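Long-range contacts in CCMAN5 (Cellulosimicrobium cellulans, PDB 2XSG), which hydrolyses alpha-mannosides as a family 92 glycoside hydrolase and enables mannose-6-phosphate modification of yeast-made lysosomal enzymes: residues 349-355 against 402-408; 356-362 against 663-669; 407-411 against 460-464. One frame throughout, in Å; residues are numbered along the deposited sequence.

All three contacts are largely buried and belong to the family 92 catalytic region. Contact 2 lies nearest the centre of the chain, contact 1 lines the site where B3P is bound, and contact 3 sits farther out, its centre about 18 Å from the centre of the chain. Contacts 1 and 2 share helix 353-366: its first turn meets the loop 402-408, and its next turns meet helix 665-675. Contact 3 takes over Glu407 and Arg408 where that loop enters helix 409-418. A guanidinium-indole stack and backbone bonds dominate contact 1, a multiply held lysine and small apolar groups contact 2, and a paired arginine and aspartate contact 3. Phe357 packs against Arg408, Val411 and Tyr463, tying helix 353-366 to contact 3.

Contact 1 (349-355 against 402-408); sequences DSWATWD and PTVRWER. With B3P (2-[3-(2-hydroxy-1,1-dihydroxymethyl-ethylamino)-propylamino]-2-hydroxymethyl-propane-1,3-diol), chain D.
The guanidinium of Arg405 lies flat on the indole of Trp354, planes 6° apart, with CZ of Arg405 3.8 Å from the centroid of the Trp354 five-membered ring, so that the stack is also a cation-pi contact. The two side chains run side by side in the same direction. Arg405 CG is tucked in over its own backbone, flanked by N and C (chi1 64°), and a bend at chi3 turns the head onto the ring. Glu407 fixes the rotation of that head from its edge: NE of Arg405 bonds OE1 of Glu407 and NH2 bonds OE2, a side-on salt bridge. NH1 of Arg405 instead points to O3 of the bound B3P, at 2.9 Å, and this hydroxyl donates to OD1 of Asp355 at 2.7 Å. On the far face of the Trp354 indole a water links Trp354 O to Arg408 NH1, the Arg408 head being held mainly by Asp464 and Gln460; Trp354 NE1 also bonds Gln460. The side chains of Trp351 and Trp406 run roughly at right angles, but their ring planes meet obliquely at 50°. Between the Arg405 stack and the tryptophan pair the backbones meet in one bridge, Ala352 with Arg405. Trp351 O accepts from both Val404 N and Arg405 N, and Thr353 N donates to Arg405 O at 3.0 Å. Upstream, Trp351 N makes a nearly straight bond to Thr403 OG1, and Ser350 OG reaches Pro402 O at 2.8 Å. With Asp355's side chain about 4 Å from the calcium ion, the polyol held by Asp355 and Arg405 is consistent with the sugar-binding pocket of a calcium-dependent family 92 mannosidase.

Contact 2 (356-362 against 663-669); sequences DFRKFSV and AGTMSTM
Lys359 and Ala663 make the polar link of this contact: NZ of Lys359 donates to O of Ala663 at 2.8 Å, in the carbonyl plane and on a lone pair. The same ammonium forms a salt bridge with Asp356 OD2, also at 2.8 Å but from above the carboxylate plane, and bonds Met321 O outside the segments. Three oxygens thus satisfy a buried charge. With chi1 at 86° and an extended chain beyond CG, Lys359 carries NZ back along the helix toward Asp356, with CE over the rim of one face of the Phe360 ring.

Helices 353-366 and 665-675 pack here within the catalytic domain, which in this family is an (alpha/alpha)6 barrel; the short segments cross at 40°, their axes 8.8 Å apart. Ala663 directly follows Asp662, which lies at the calcium site with Asn588 and Glu589. Thr665 OG1 bonds the backbone O of Asp662.

Apolar contacts fill the later turns. The methyl CG2 of Thr668 lies 3.6 Å from Val362 CB and 3.8 Å from Lys359 CB; the Val362 and Thr668 side chains pass antiparallel. In Met669, bends at chi2 and chi3 bring CE across to the other helix, 3.7 Å from Lys359 CA and 4.0 Å from Val362 CG2. The hydroxyl of Thr668 turns back to the N-cap of its own helix, where OG1 and N both donate to Gly664 O from opposite faces of its plane.

Contact 3 (407-411 against 460-464); sequences ERSSV and QRGYD
Ser410 and Asp464 mark the closest backbone approach, CA atoms 5.9 Å apart, where the first turn of helix 409-418 lies beside the middle of helix 455-474. Both helices belong to the catalytic domain, an (alpha/alpha)6 barrel in this family, and Arg408, at the N-cap position of helix 409-418, spans the gap between them. Its guanidinium grips Asp464 side-on: NE of Arg408 meets OD1 of Asp464 and NH2 meets OD2, each at 2.8 Å. Both oxygens lie near the guanidinium plane, whereas the carboxylate is turned 41° from it. Bends at chi2 and chi3 (91°) swing the arginine head across to the neighbouring helix.

Gln460, one turn before Asp464, lays its CB over a face of the same head; the CB of Glu407 covers the opposite one. The amide stands almost perpendicular to the guanidinium, and Arg408 NH1 approaches a lone pair of Gln460 OE1, but their 2.5 Å separation is improbably short and the exact geometry doubtful. A water between Arg408 N and Asp464 OD2 adds to the grip on the carboxylate.

Beside this polar cluster, Val411 crosses Tyr463 at about a right angle, CG2 of Val411 3.6 Å from CD1 of Tyr463 and CG1 3.7 Å from CE1. The phenol OH bonds Ala682 O. Ser410 OG donates to Asp464 O at 2.8 Å, meeting a lone pair within the plane of that carbonyl.

Contact 1 (349-355 against 402-408)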
loop_
_atom_site.group_PDB
_atom_site.type_symbol
_atom_site.label_atom_id
_atom_site.label_comp_id
_atom_site.label_asym_id
_atom_site.label_seq_id
_atom_site.Cartn_x
_atom_site.Cartn_y
_atom_site.Cartn_z
ATOM N N ASP A 349 -5.819 1.473 -11.066
ATOM C CA ASP A 349 -6.952 1.037 -10.264
ATOM C C ASP A 349 -6.444 0.142 -9.138
ATOM O O ASP A 349 -5.331 -0.410 -9.232
ATOM C CB ASP A 349 -7.954 0.291 -11.144
ATOM C CG ASP A 349 -9.326 0.128 -10.493
ATOM O OD1 ASP A 349 -9.570 0.663 -9.381
ATOM O OD2 ASP A 349 -10.165 -0.578 -11.094
ATOM N N SER A 350 -7.266 0.017 -8.100
ATOM C CA SER A 350 -7.021 -0.763 -6.861
ATOM C C SER A 350 -6.705 0.176 -5.720
ATOM O O SER A 350 -5.579 0.620 -5.571
ATOM C CB SER A 350 -5.913 -1.800 -6.985
ATOM O OG SER A 350 -5.910 -2.624 -5.832
ATOM N N TRP A 351 -7.712 0.482 -4.923
ATOM C CA TRP A 351 -7.620 1.584 -3.978
ATOM C C TRP A 351 -7.897 1.096 -2.564
ATOM O O TRP A 351 -8.692 0.191 -2.372
ATOM C CB TRP A 351 -8.637 2.648 -4.364
ATOM C CG TRP A 351 -8.501 3.138 -5.798
ATOM C CD1 TRP A 351 -9.195 2.697 -6.881
ATOM C CD2 TRP A 351 -7.622 4.163 -6.270
ATOM N NE1 TRP A 351 -8.794 3.382 -8.019
ATOM C CE2 TRP A 351 -7.829 4.287 -7.664
ATOM C CE3 TRP A 351 -6.679 4.995 -5.646
ATOM C CZ2 TRP A 351 -7.143 5.219 -8.443
ATOM C CZ3 TRP A 351 -5.977 5.915 -6.427
ATOM C CH2 TRP A 351 -6.210 6.013 -7.814
ATOM N N ALA A 352 -7.203 1.668 -1.583
ATOM C CA ALA A 352 -7.454 1.387 -0.172
ATOM C C ALA A 352 -7.275 2.722 0.537
ATOM O O ALA A 352 -6.526 2.841 1.506
ATOM C CB ALA A 352 -6.475 0.369 0.360
ATOM N N THR A 353 -7.978 3.726 0.034
ATOM C CA THR A 353 -7.654 5.104 0.335
ATOM C C THR A 353 -7.936 5.545 1.782
ATOM O O THR A 353 -7.302 6.483 2.266
ATOM C CB THR A 353 -8.282 6.005 -0.743
ATOM O OG1 THR A 353 -7.952 5.439 -2.022
ATOM C CG2 THR A 353 -7.747 7.445 -0.669
ATOM N N TRP A 354 -8.847 4.859 2.473
ATOM C CA TRP A 354 -9.079 5.085 3.916
ATOM C C TRP A 354 -7.776 4.884 4.717
ATOM O O TRP A 354 -7.475 5.659 5.628
ATOM C CB TRP A 354 -10.158 4.130 4.427
ATOM C CG TRP A 354 -10.697 4.396 5.812
ATOM C CD1 TRP A 354 -11.781 5.174 6.133
ATOM C CD2 TRP A 354 -10.218 3.849 7.051
ATOM N NE1 TRP A 354 -11.984 5.166 7.497
ATOM C CE2 TRP A 354 -11.053 4.349 8.081
ATOM C CE3 TRP A 354 -9.168 2.988 7.393
ATOM C CZ2 TRP A 354 -10.859 4.025 9.436
ATOM C CZ3 TRP A 354 -8.971 2.666 8.742
ATOM C CH2 TRP A 354 -9.815 3.188 9.746
ATOM N N ASP A 355 -7.005 3.860 4.341
ATOM C CA ASP A 355 -5.702 3.587 4.964
ATOM C C ASP A 355 -4.555 4.373 4.366
ATOM O O ASP A 355 -3.641 4.782 5.081
ATOM C CB ASP A 355 -5.315 2.091 4.861
ATOM C CG ASP A 355 -6.388 1.168 5.360
ATOM O OD1 ASP A 355 -6.925 0.366 4.553
ATOM O OD2 ASP A 355 -6.686 1.230 6.561
ATOM N N PRO A 402 -8.679 -6.387 -8.388
ATOM C CA PRO A 402 -8.980 -6.477 -6.971
ATOM C C PRO A 402 -8.771 -5.118 -6.337
ATOM O O PRO A 402 -7.837 -4.391 -6.706
ATOM C CB PRO A 402 -7.955 -7.488 -6.431
ATOM C CG PRO A 402 -7.050 -7.806 -7.527
ATOM C CD PRO A 402 -7.694 -7.400 -8.808
ATOM N N THR A 403 -9.655 -4.762 -5.416
ATOM C CA THR A 403 -9.639 -3.420 -4.841
ATOM C C THR A 403 -10.201 -3.447 -3.419
ATOM O O THR A 403 -10.695 -4.483 -2.953
ATOM C CB THR A 403 -10.399 -2.441 -5.751
ATOM O OG1 THR A 403 -10.087 -1.084 -5.399
ATOM C CG2 THR A 403 -11.927 -2.688 -5.690
ATOM N N VAL A 404 -10.100 -2.331 -2.709
ATOM C CA VAL A 404 -10.463 -2.344 -1.289
ATOM C C VAL A 404 -11.549 -1.322 -0.960
ATOM O O VAL A 404 -12.687 -1.694 -0.765
ATOM C CB VAL A 404 -9.245 -2.142 -0.378
ATOM C CG1 VAL A 404 -9.619 -2.383 1.095
ATOM C CG2 VAL A 404 -8.094 -3.065 -0.807
ATOM N N ARG A 405 -11.182 -0.045 -0.891
ATOM C CA ARG A 405 -12.071 0.990 -0.335
ATOM C C ARG A 405 -11.613 2.383 -0.796
ATOM O O ARG A 405 -10.465 2.550 -1.224
ATOM C CB ARG A 405 -12.143 0.891 1.200
ATOM C CG ARG A 405 -10.820 1.167 1.925
ATOM C CD ARG A 405 -10.890 0.860 3.419
ATOM N NE ARG A 405 -12.012 1.482 4.113
ATOM C CZ ARG A 405 -12.284 1.328 5.406
ATOM N NH1 ARG A 405 -11.493 0.605 6.170
ATOM N NH2 ARG A 405 -13.330 1.940 5.942
ATOM N N TRP A 406 -12.506 3.371 -0.723
ATOM C CA TRP A 406 -12.305 4.622 -1.463
ATOM C C TRP A 406 -12.435 5.891 -0.636
ATOM O O TRP A 406 -12.301 6.983 -1.170
ATOM C CB TRP A 406 -13.260 4.680 -2.666
ATOM C CG TRP A 406 -13.193 3.449 -3.544
ATOM C CD1 TRP A 406 -12.326 3.226 -4.587
ATOM C CD2 TRP A 406 -13.999 2.272 -3.431
ATOM N NE1 TRP A 406 -12.553 1.979 -5.137
ATOM C CE2 TRP A 406 -13.575 1.375 -4.449
ATOM C CE3 TRP A 406 -15.041 1.883 -2.570
ATOM C CZ2 TRP A 406 -14.155 0.115 -4.624
ATOM C CZ3 TRP A 406 -15.623 0.628 -2.747
ATOM C CH2 TRP A 406 -15.169 -0.242 -3.759
ATOM N N GLU A 407 -12.676 5.762 0.663
ATOM C CA GLU A 407 -12.782 6.944 1.525
ATOM C C GLU A 407 -11.509 7.775 1.452
ATOM O O GLU A 407 -10.428 7.224 1.291
ATOM C CB GLU A 407 -13.049 6.560 2.988
ATOM C CG GLU A 407 -14.319 5.760 3.240
ATOM C CD GLU A 407 -14.068 4.260 3.353
ATOM O OE1 GLU A 407 -13.068 3.754 2.802
ATOM O OE2 GLU A 407 -14.892 3.588 3.998
ATOM N N ARG A 408 -11.648 9.096 1.608
ATOM C CA ARG A 408 -10.532 10.058 1.570
ATOM C C ARG A 408 -10.074 10.381 0.150
ATOM O O ARG A 408 -9.141 11.172 -0.021
ATOM C CB ARG A 408 -9.314 9.631 2.422
ATOM C CG ARG A 408 -9.574 9.223 3.884
ATOM C CD ARG A 408 -10.171 10.325 4.756
ATOM N NE ARG A 408 -11.638 10.288 4.755
ATOM C CZ ARG A 408 -12.392 9.487 5.507
ATOM N NH1 ARG A 408 -11.835 8.618 6.344
ATOM N NH2 ARG A 408 -13.720 9.542 5.408
HETATM C C1 B3P D . -11.275 -3.946 8.286
HETATM C C2 B3P D . -10.587 -2.905 7.403
HETATM C C3 B3P D . -10.952 -3.803 9.768
HETATM N N2 B3P D . -9.236 -3.261 6.937
HETATM C C8 B3P D . -8.876 -3.311 5.532
HETATM C C9 B3P D . -7.345 -3.358 5.419
HETATM C C10 B3P D . -9.474 -4.565 4.903
HETATM C C11 B3P D . -9.432 -2.087 4.800
HETATM O O1 B3P D . -6.928 -3.885 4.140
HETATM O O2 B3P D . -8.999 -5.694 5.632
HETATM O O3 B3P D . -9.111 -0.882 5.501
HETATM O O HOH W 1 -9.188 7.529 7.163
#

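Contact 2 (356-362 against 663-669)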
loop_
_atom_site.group_PDB
_atom_site.type_symbol
_atom_site.label_atom_id
_atom_site.label_comp_id
_atom_site.label_asym_id
_atom_site.label_seq_id
_atom_site.Cartn_x
_atom_site.Cartn_y
_atom_site.Cartn_z
ATOM N N ASP A 356 -4.567 4.558 3.052
ATOM C CA ASP A 356 -3.325 4.938 2.384
ATOM C C ASP A 356 -3.186 6.363 1.873
ATOM O O ASP A 356 -2.191 6.674 1.218
ATOM C CB ASP A 356 -2.987 3.940 1.261
ATOM C CG ASP A 356 -3.780 4.177 -0.002
ATOM O OD1 ASP A 356 -4.576 5.152 -0.061
ATOM O OD2 ASP A 356 -3.611 3.364 -0.945
ATOM N N PHE A 357 -4.170 7.211 2.155
ATOM C CA PHE A 357 -4.263 8.511 1.480
ATOM C C PHE A 357 -2.996 9.373 1.538
ATOM O O PHE A 357 -2.684 10.061 0.573
ATOM C CB PHE A 357 -5.531 9.307 1.896
ATOM C CG PHE A 357 -5.513 9.847 3.318
ATOM C CD1 PHE A 357 -5.129 11.180 3.572
ATOM C CD2 PHE A 357 -5.935 9.065 4.380
ATOM C CE1 PHE A 357 -5.135 11.702 4.876
ATOM C CE2 PHE A 357 -5.941 9.572 5.702
ATOM C CZ PHE A 357 -5.538 10.891 5.948
ATOM N N ARG A 358 -2.257 9.312 2.643
ATOM C CA ARG A 358 -1.029 10.124 2.751
ATOM C C ARG A 358 0.105 9.671 1.817
ATOM O O ARG A 358 1.053 10.426 1.580
ATOM C CB ARG A 358 -0.497 10.149 4.180
ATOM C CG ARG A 358 -1.228 11.098 5.095
ATOM C CD ARG A 358 -0.378 11.422 6.340
ATOM N NE ARG A 358 -0.924 12.560 7.064
ATOM C CZ ARG A 358 -2.016 12.490 7.815
ATOM N NH1 ARG A 358 -2.657 11.336 7.940
ATOM N NH2 ARG A 358 -2.468 13.568 8.435
ATOM N N LYS A 359 0.028 8.442 1.311
ATOM C CA LYS A 359 1.124 7.902 0.496
ATOM C C LYS A 359 1.252 8.645 -0.840
ATOM O O LYS A 359 2.372 8.841 -1.348
ATOM C CB LYS A 359 0.985 6.375 0.294
ATOM C CG LYS A 359 0.103 5.958 -0.870
ATOM C CD LYS A 359 0.031 4.443 -1.028
ATOM C CE LYS A 359 -0.638 4.099 -2.341
ATOM N NZ LYS A 359 -1.255 2.719 -2.342
ATOM N N PHE A 360 0.110 9.066 -1.395
ATOM C CA PHE A 360 0.089 9.727 -2.683
ATOM C C PHE A 360 0.856 11.040 -2.628
ATOM O O PHE A 360 1.559 11.383 -3.584
ATOM C CB PHE A 360 -1.352 9.956 -3.170
ATOM C CG PHE A 360 -2.109 8.672 -3.425
ATOM C CD1 PHE A 360 -1.934 7.971 -4.608
ATOM C CD2 PHE A 360 -2.971 8.158 -2.470
ATOM C CE1 PHE A 360 -2.606 6.773 -4.845
ATOM C CE2 PHE A 360 -3.674 6.960 -2.708
ATOM C CZ PHE A 360 -3.488 6.279 -3.901
ATOM N N SER A 361 0.745 11.763 -1.508
ATOM C CA SER A 361 1.448 13.035 -1.367
ATOM C C SER A 361 2.964 12.858 -1.515
ATOM O O SER A 361 3.650 13.770 -2.005
ATOM C CB SER A 361 1.146 13.697 -0.032
ATOM O OG SER A 361 -0.249 13.852 0.231
ATOM N N VAL A 362 3.472 11.707 -1.074
ATOM C CA VAL A 362 4.899 11.352 -1.186
ATOM C C VAL A 362 5.264 10.900 -2.604
ATOM O O VAL A 362 6.273 11.341 -3.160
ATOM C CB VAL A 362 5.300 10.241 -0.173
ATOM C CG1 VAL A 362 6.819 9.952 -0.229
ATOM C CG2 VAL A 362 4.872 10.601 1.270
ATOM N N ALA A 663 -1.191 -1.495 1.167
ATOM C CA ALA A 663 -0.908 -0.985 -0.182
ATOM C C ALA A 663 0.344 -0.098 -0.215
ATOM O O ALA A 663 0.386 0.923 -0.922
ATOM C CB ALA A 663 -2.137 -0.210 -0.726
ATOM N N GLY A 664 1.350 -0.485 0.558
ATOM C CA GLY A 664 2.634 0.197 0.570
ATOM C C GLY A 664 2.681 1.479 1.382
ATOM O O GLY A 664 3.644 2.238 1.261
ATOM N N THR A 665 1.664 1.732 2.211
ATOM C CA THR A 665 1.658 2.966 3.026
ATOM C C THR A 665 2.809 3.027 4.036
ATOM O O THR A 665 3.545 4.020 4.095
ATOM C CB THR A 665 0.334 3.181 3.777
ATOM O OG1 THR A 665 -0.743 3.140 2.841
ATOM C CG2 THR A 665 0.338 4.558 4.509
ATOM N N MET A 666 2.952 1.986 4.850
ATOM C CA MET A 666 4.017 1.991 5.850
ATOM C C MET A 666 5.397 2.139 5.170
ATOM O O MET A 666 6.227 2.937 5.629
ATOM C CB MET A 666 3.920 0.785 6.790
ATOM C CG MET A 666 2.671 0.806 7.701
ATOM S SD MET A 666 2.406 2.440 8.477
ATOM C CE MET A 666 1.202 2.009 9.743
ATOM N N SER A 667 5.606 1.430 4.057
ATOM C CA SER A 667 6.837 1.569 3.243
ATOM C C SER A 667 7.058 2.993 2.735
ATOM O O SER A 667 8.179 3.511 2.800
ATOM C CB SER A 667 6.824 0.623 2.042
ATOM O OG SER A 667 6.784 -0.731 2.453
ATOM N N THR A 668 5.985 3.603 2.213
ATOM C CA THR A 668 6.019 4.968 1.700
ATOM C C THR A 668 6.338 5.989 2.798
ATOM O O THR A 668 7.111 6.907 2.579
ATOM C CB THR A 668 4.701 5.332 1.003
ATOM O OG1 THR A 668 4.409 4.356 0.003
ATOM C CG2 THR A 668 4.803 6.674 0.331
ATOM N N MET A 669 5.763 5.815 3.987
ATOM C CA MET A 669 6.157 6.656 5.125
ATOM C C MET A 669 7.628 6.500 5.508
ATOM O O MET A 669 8.276 7.467 5.916
ATOM C CB MET A 669 5.241 6.427 6.328
ATOM C CG MET A 669 3.768 6.652 6.032
ATOM S SD MET A 669 3.327 8.262 5.304
ATOM C CE MET A 669 3.095 7.885 3.572
#

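Contact 3 (407-411 against 460-464)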
loop_
_atom_site.group_PDB
_atom_site.type_symbol
_atom_site.label_atom_id
_atom_site.label_comp_id
_atom_site.label_asym_id
_atom_site.label_seq_id
_atom_site.Cartn_x
_atom_site.Cartn_y
_atom_site.Cartn_z
ATOM N N GLU A 407 -12.676 5.762 0.663
ATOM C CA GLU A 407 -12.782 6.944 1.525
ATOM C C GLU A 407 -11.509 7.775 1.452
ATOM O O GLU A 407 -10.428 7.224 1.291
ATOM C CB GLU A 407 -13.049 6.560 2.988
ATOM C CG GLU A 407 -14.319 5.760 3.240
ATOM C CD GLU A 407 -14.068 4.260 3.353
ATOM O OE1 GLU A 407 -13.068 3.754 2.802
ATOM O OE2 GLU A 407 -14.892 3.588 3.998
ATOM N N ARG A 408 -11.648 9.096 1.608
ATOM C CA ARG A 408 -10.532 10.058 1.570
ATOM C C ARG A 408 -10.074 10.381 0.150
ATOM O O ARG A 408 -9.141 11.172 -0.021
ATOM C CB ARG A 408 -9.314 9.631 2.422
ATOM C CG ARG A 408 -9.574 9.223 3.884
ATOM C CD ARG A 408 -10.171 10.325 4.756
ATOM N NE ARG A 408 -11.638 10.288 4.755
ATOM C CZ ARG A 408 -12.392 9.487 5.507
ATOM N NH1 ARG A 408 -11.835 8.618 6.344
ATOM N NH2 ARG A 408 -13.720 9.542 5.408
ATOM N N SER A 409 -10.710 9.782 -0.865
ATOM C CA SER A 409 -10.393 10.132 -2.270
ATOM C C SER A 409 -10.436 11.646 -2.518
ATOM O O SER A 409 -9.632 12.161 -3.285
ATOM C CB SER A 409 -11.345 9.439 -3.258
ATOM O OG SER A 409 -11.111 8.042 -3.329
ATOM N N SER A 410 -11.384 12.349 -1.888
ATOM C CA SER A 410 -11.503 13.818 -2.078
ATOM C C SER A 410 -10.228 14.543 -1.644
ATOM O O SER A 410 -9.870 15.592 -2.199
ATOM C CB SER A 410 -12.720 14.397 -1.334
ATOM O OG SER A 410 -12.515 14.413 0.084
ATOM N N VAL A 411 -9.548 13.971 -0.653
ATOM C CA VAL A 411 -8.324 14.552 -0.104
ATOM C C VAL A 411 -7.194 14.346 -1.097
ATOM O O VAL A 411 -6.405 15.254 -1.330
ATOM C CB VAL A 411 -7.982 13.915 1.266
ATOM C CG1 VAL A 411 -6.628 14.421 1.804
ATOM C CG2 VAL A 411 -9.129 14.214 2.283
ATOM N N GLN A 460 -13.524 12.701 10.375
ATOM C CA GLN A 460 -13.314 12.160 9.037
ATOM C C GLN A 460 -14.016 12.968 7.964
ATOM O O GLN A 460 -13.416 13.280 6.953
ATOM C CB GLN A 460 -13.727 10.686 8.972
ATOM C CG GLN A 460 -12.655 9.774 9.590
ATOM C CD GLN A 460 -13.035 8.322 9.509
ATOM O OE1 GLN A 460 -12.922 7.709 8.460
ATOM N NE2 GLN A 460 -13.492 7.761 10.620
ATOM N N ARG A 461 -15.286 13.312 8.194
ATOM C CA ARG A 461 -16.026 14.156 7.277
ATOM C C ARG A 461 -15.368 15.538 7.184
ATOM O O ARG A 461 -15.380 16.177 6.124
ATOM C CB ARG A 461 -17.500 14.274 7.711
ATOM C CG ARG A 461 -18.355 15.212 6.858
ATOM C CD ARG A 461 -19.827 14.853 6.945
ATOM N NE ARG A 461 -20.081 13.567 6.292
ATOM C CZ ARG A 461 -21.117 12.770 6.533
ATOM N NH1 ARG A 461 -22.054 13.117 7.410
ATOM N NH2 ARG A 461 -21.223 11.616 5.887
ATOM N N GLY A 462 -14.810 15.998 8.291
ATOM C CA GLY A 462 -14.140 17.289 8.318
ATOM C C GLY A 462 -13.021 17.319 7.296
ATOM O O GLY A 462 -12.936 18.246 6.489
ATOM N N TYR A 463 -12.170 16.291 7.316
ATOM C CA TYR A 463 -11.071 16.209 6.360
ATOM C C TYR A 463 -11.593 16.002 4.914
ATOM O O TYR A 463 -11.087 16.617 3.978
ATOM C CB TYR A 463 -10.097 15.102 6.764
ATOM C CG TYR A 463 -8.647 15.356 6.403
ATOM C CD1 TYR A 463 -8.296 16.098 5.266
ATOM C CD2 TYR A 463 -7.617 14.835 7.185
ATOM C CE1 TYR A 463 -6.964 16.335 4.930
ATOM C CE2 TYR A 463 -6.265 15.058 6.842
ATOM C CZ TYR A 463 -5.954 15.808 5.711
ATOM O OH TYR A 463 -4.635 16.045 5.358
ATOM N N ASP A 464 -12.604 15.153 4.743
ATOM C CA ASP A 464 -13.235 14.962 3.433
ATOM C C ASP A 464 -13.753 16.259 2.856
ATOM O O ASP A 464 -13.568 16.519 1.663
ATOM C CB ASP A 464 -14.400 13.983 3.523
ATOM C CG ASP A 464 -13.947 12.537 3.559
ATOM O OD1 ASP A 464 -12.802 12.245 3.129
ATOM O OD2 ASP A 464 -14.743 11.698 4.011
HETATM O O HOH W 2 -14.614 9.728 2.059
HETATM O O HOH W 3 -13.263 11.689 0.244
#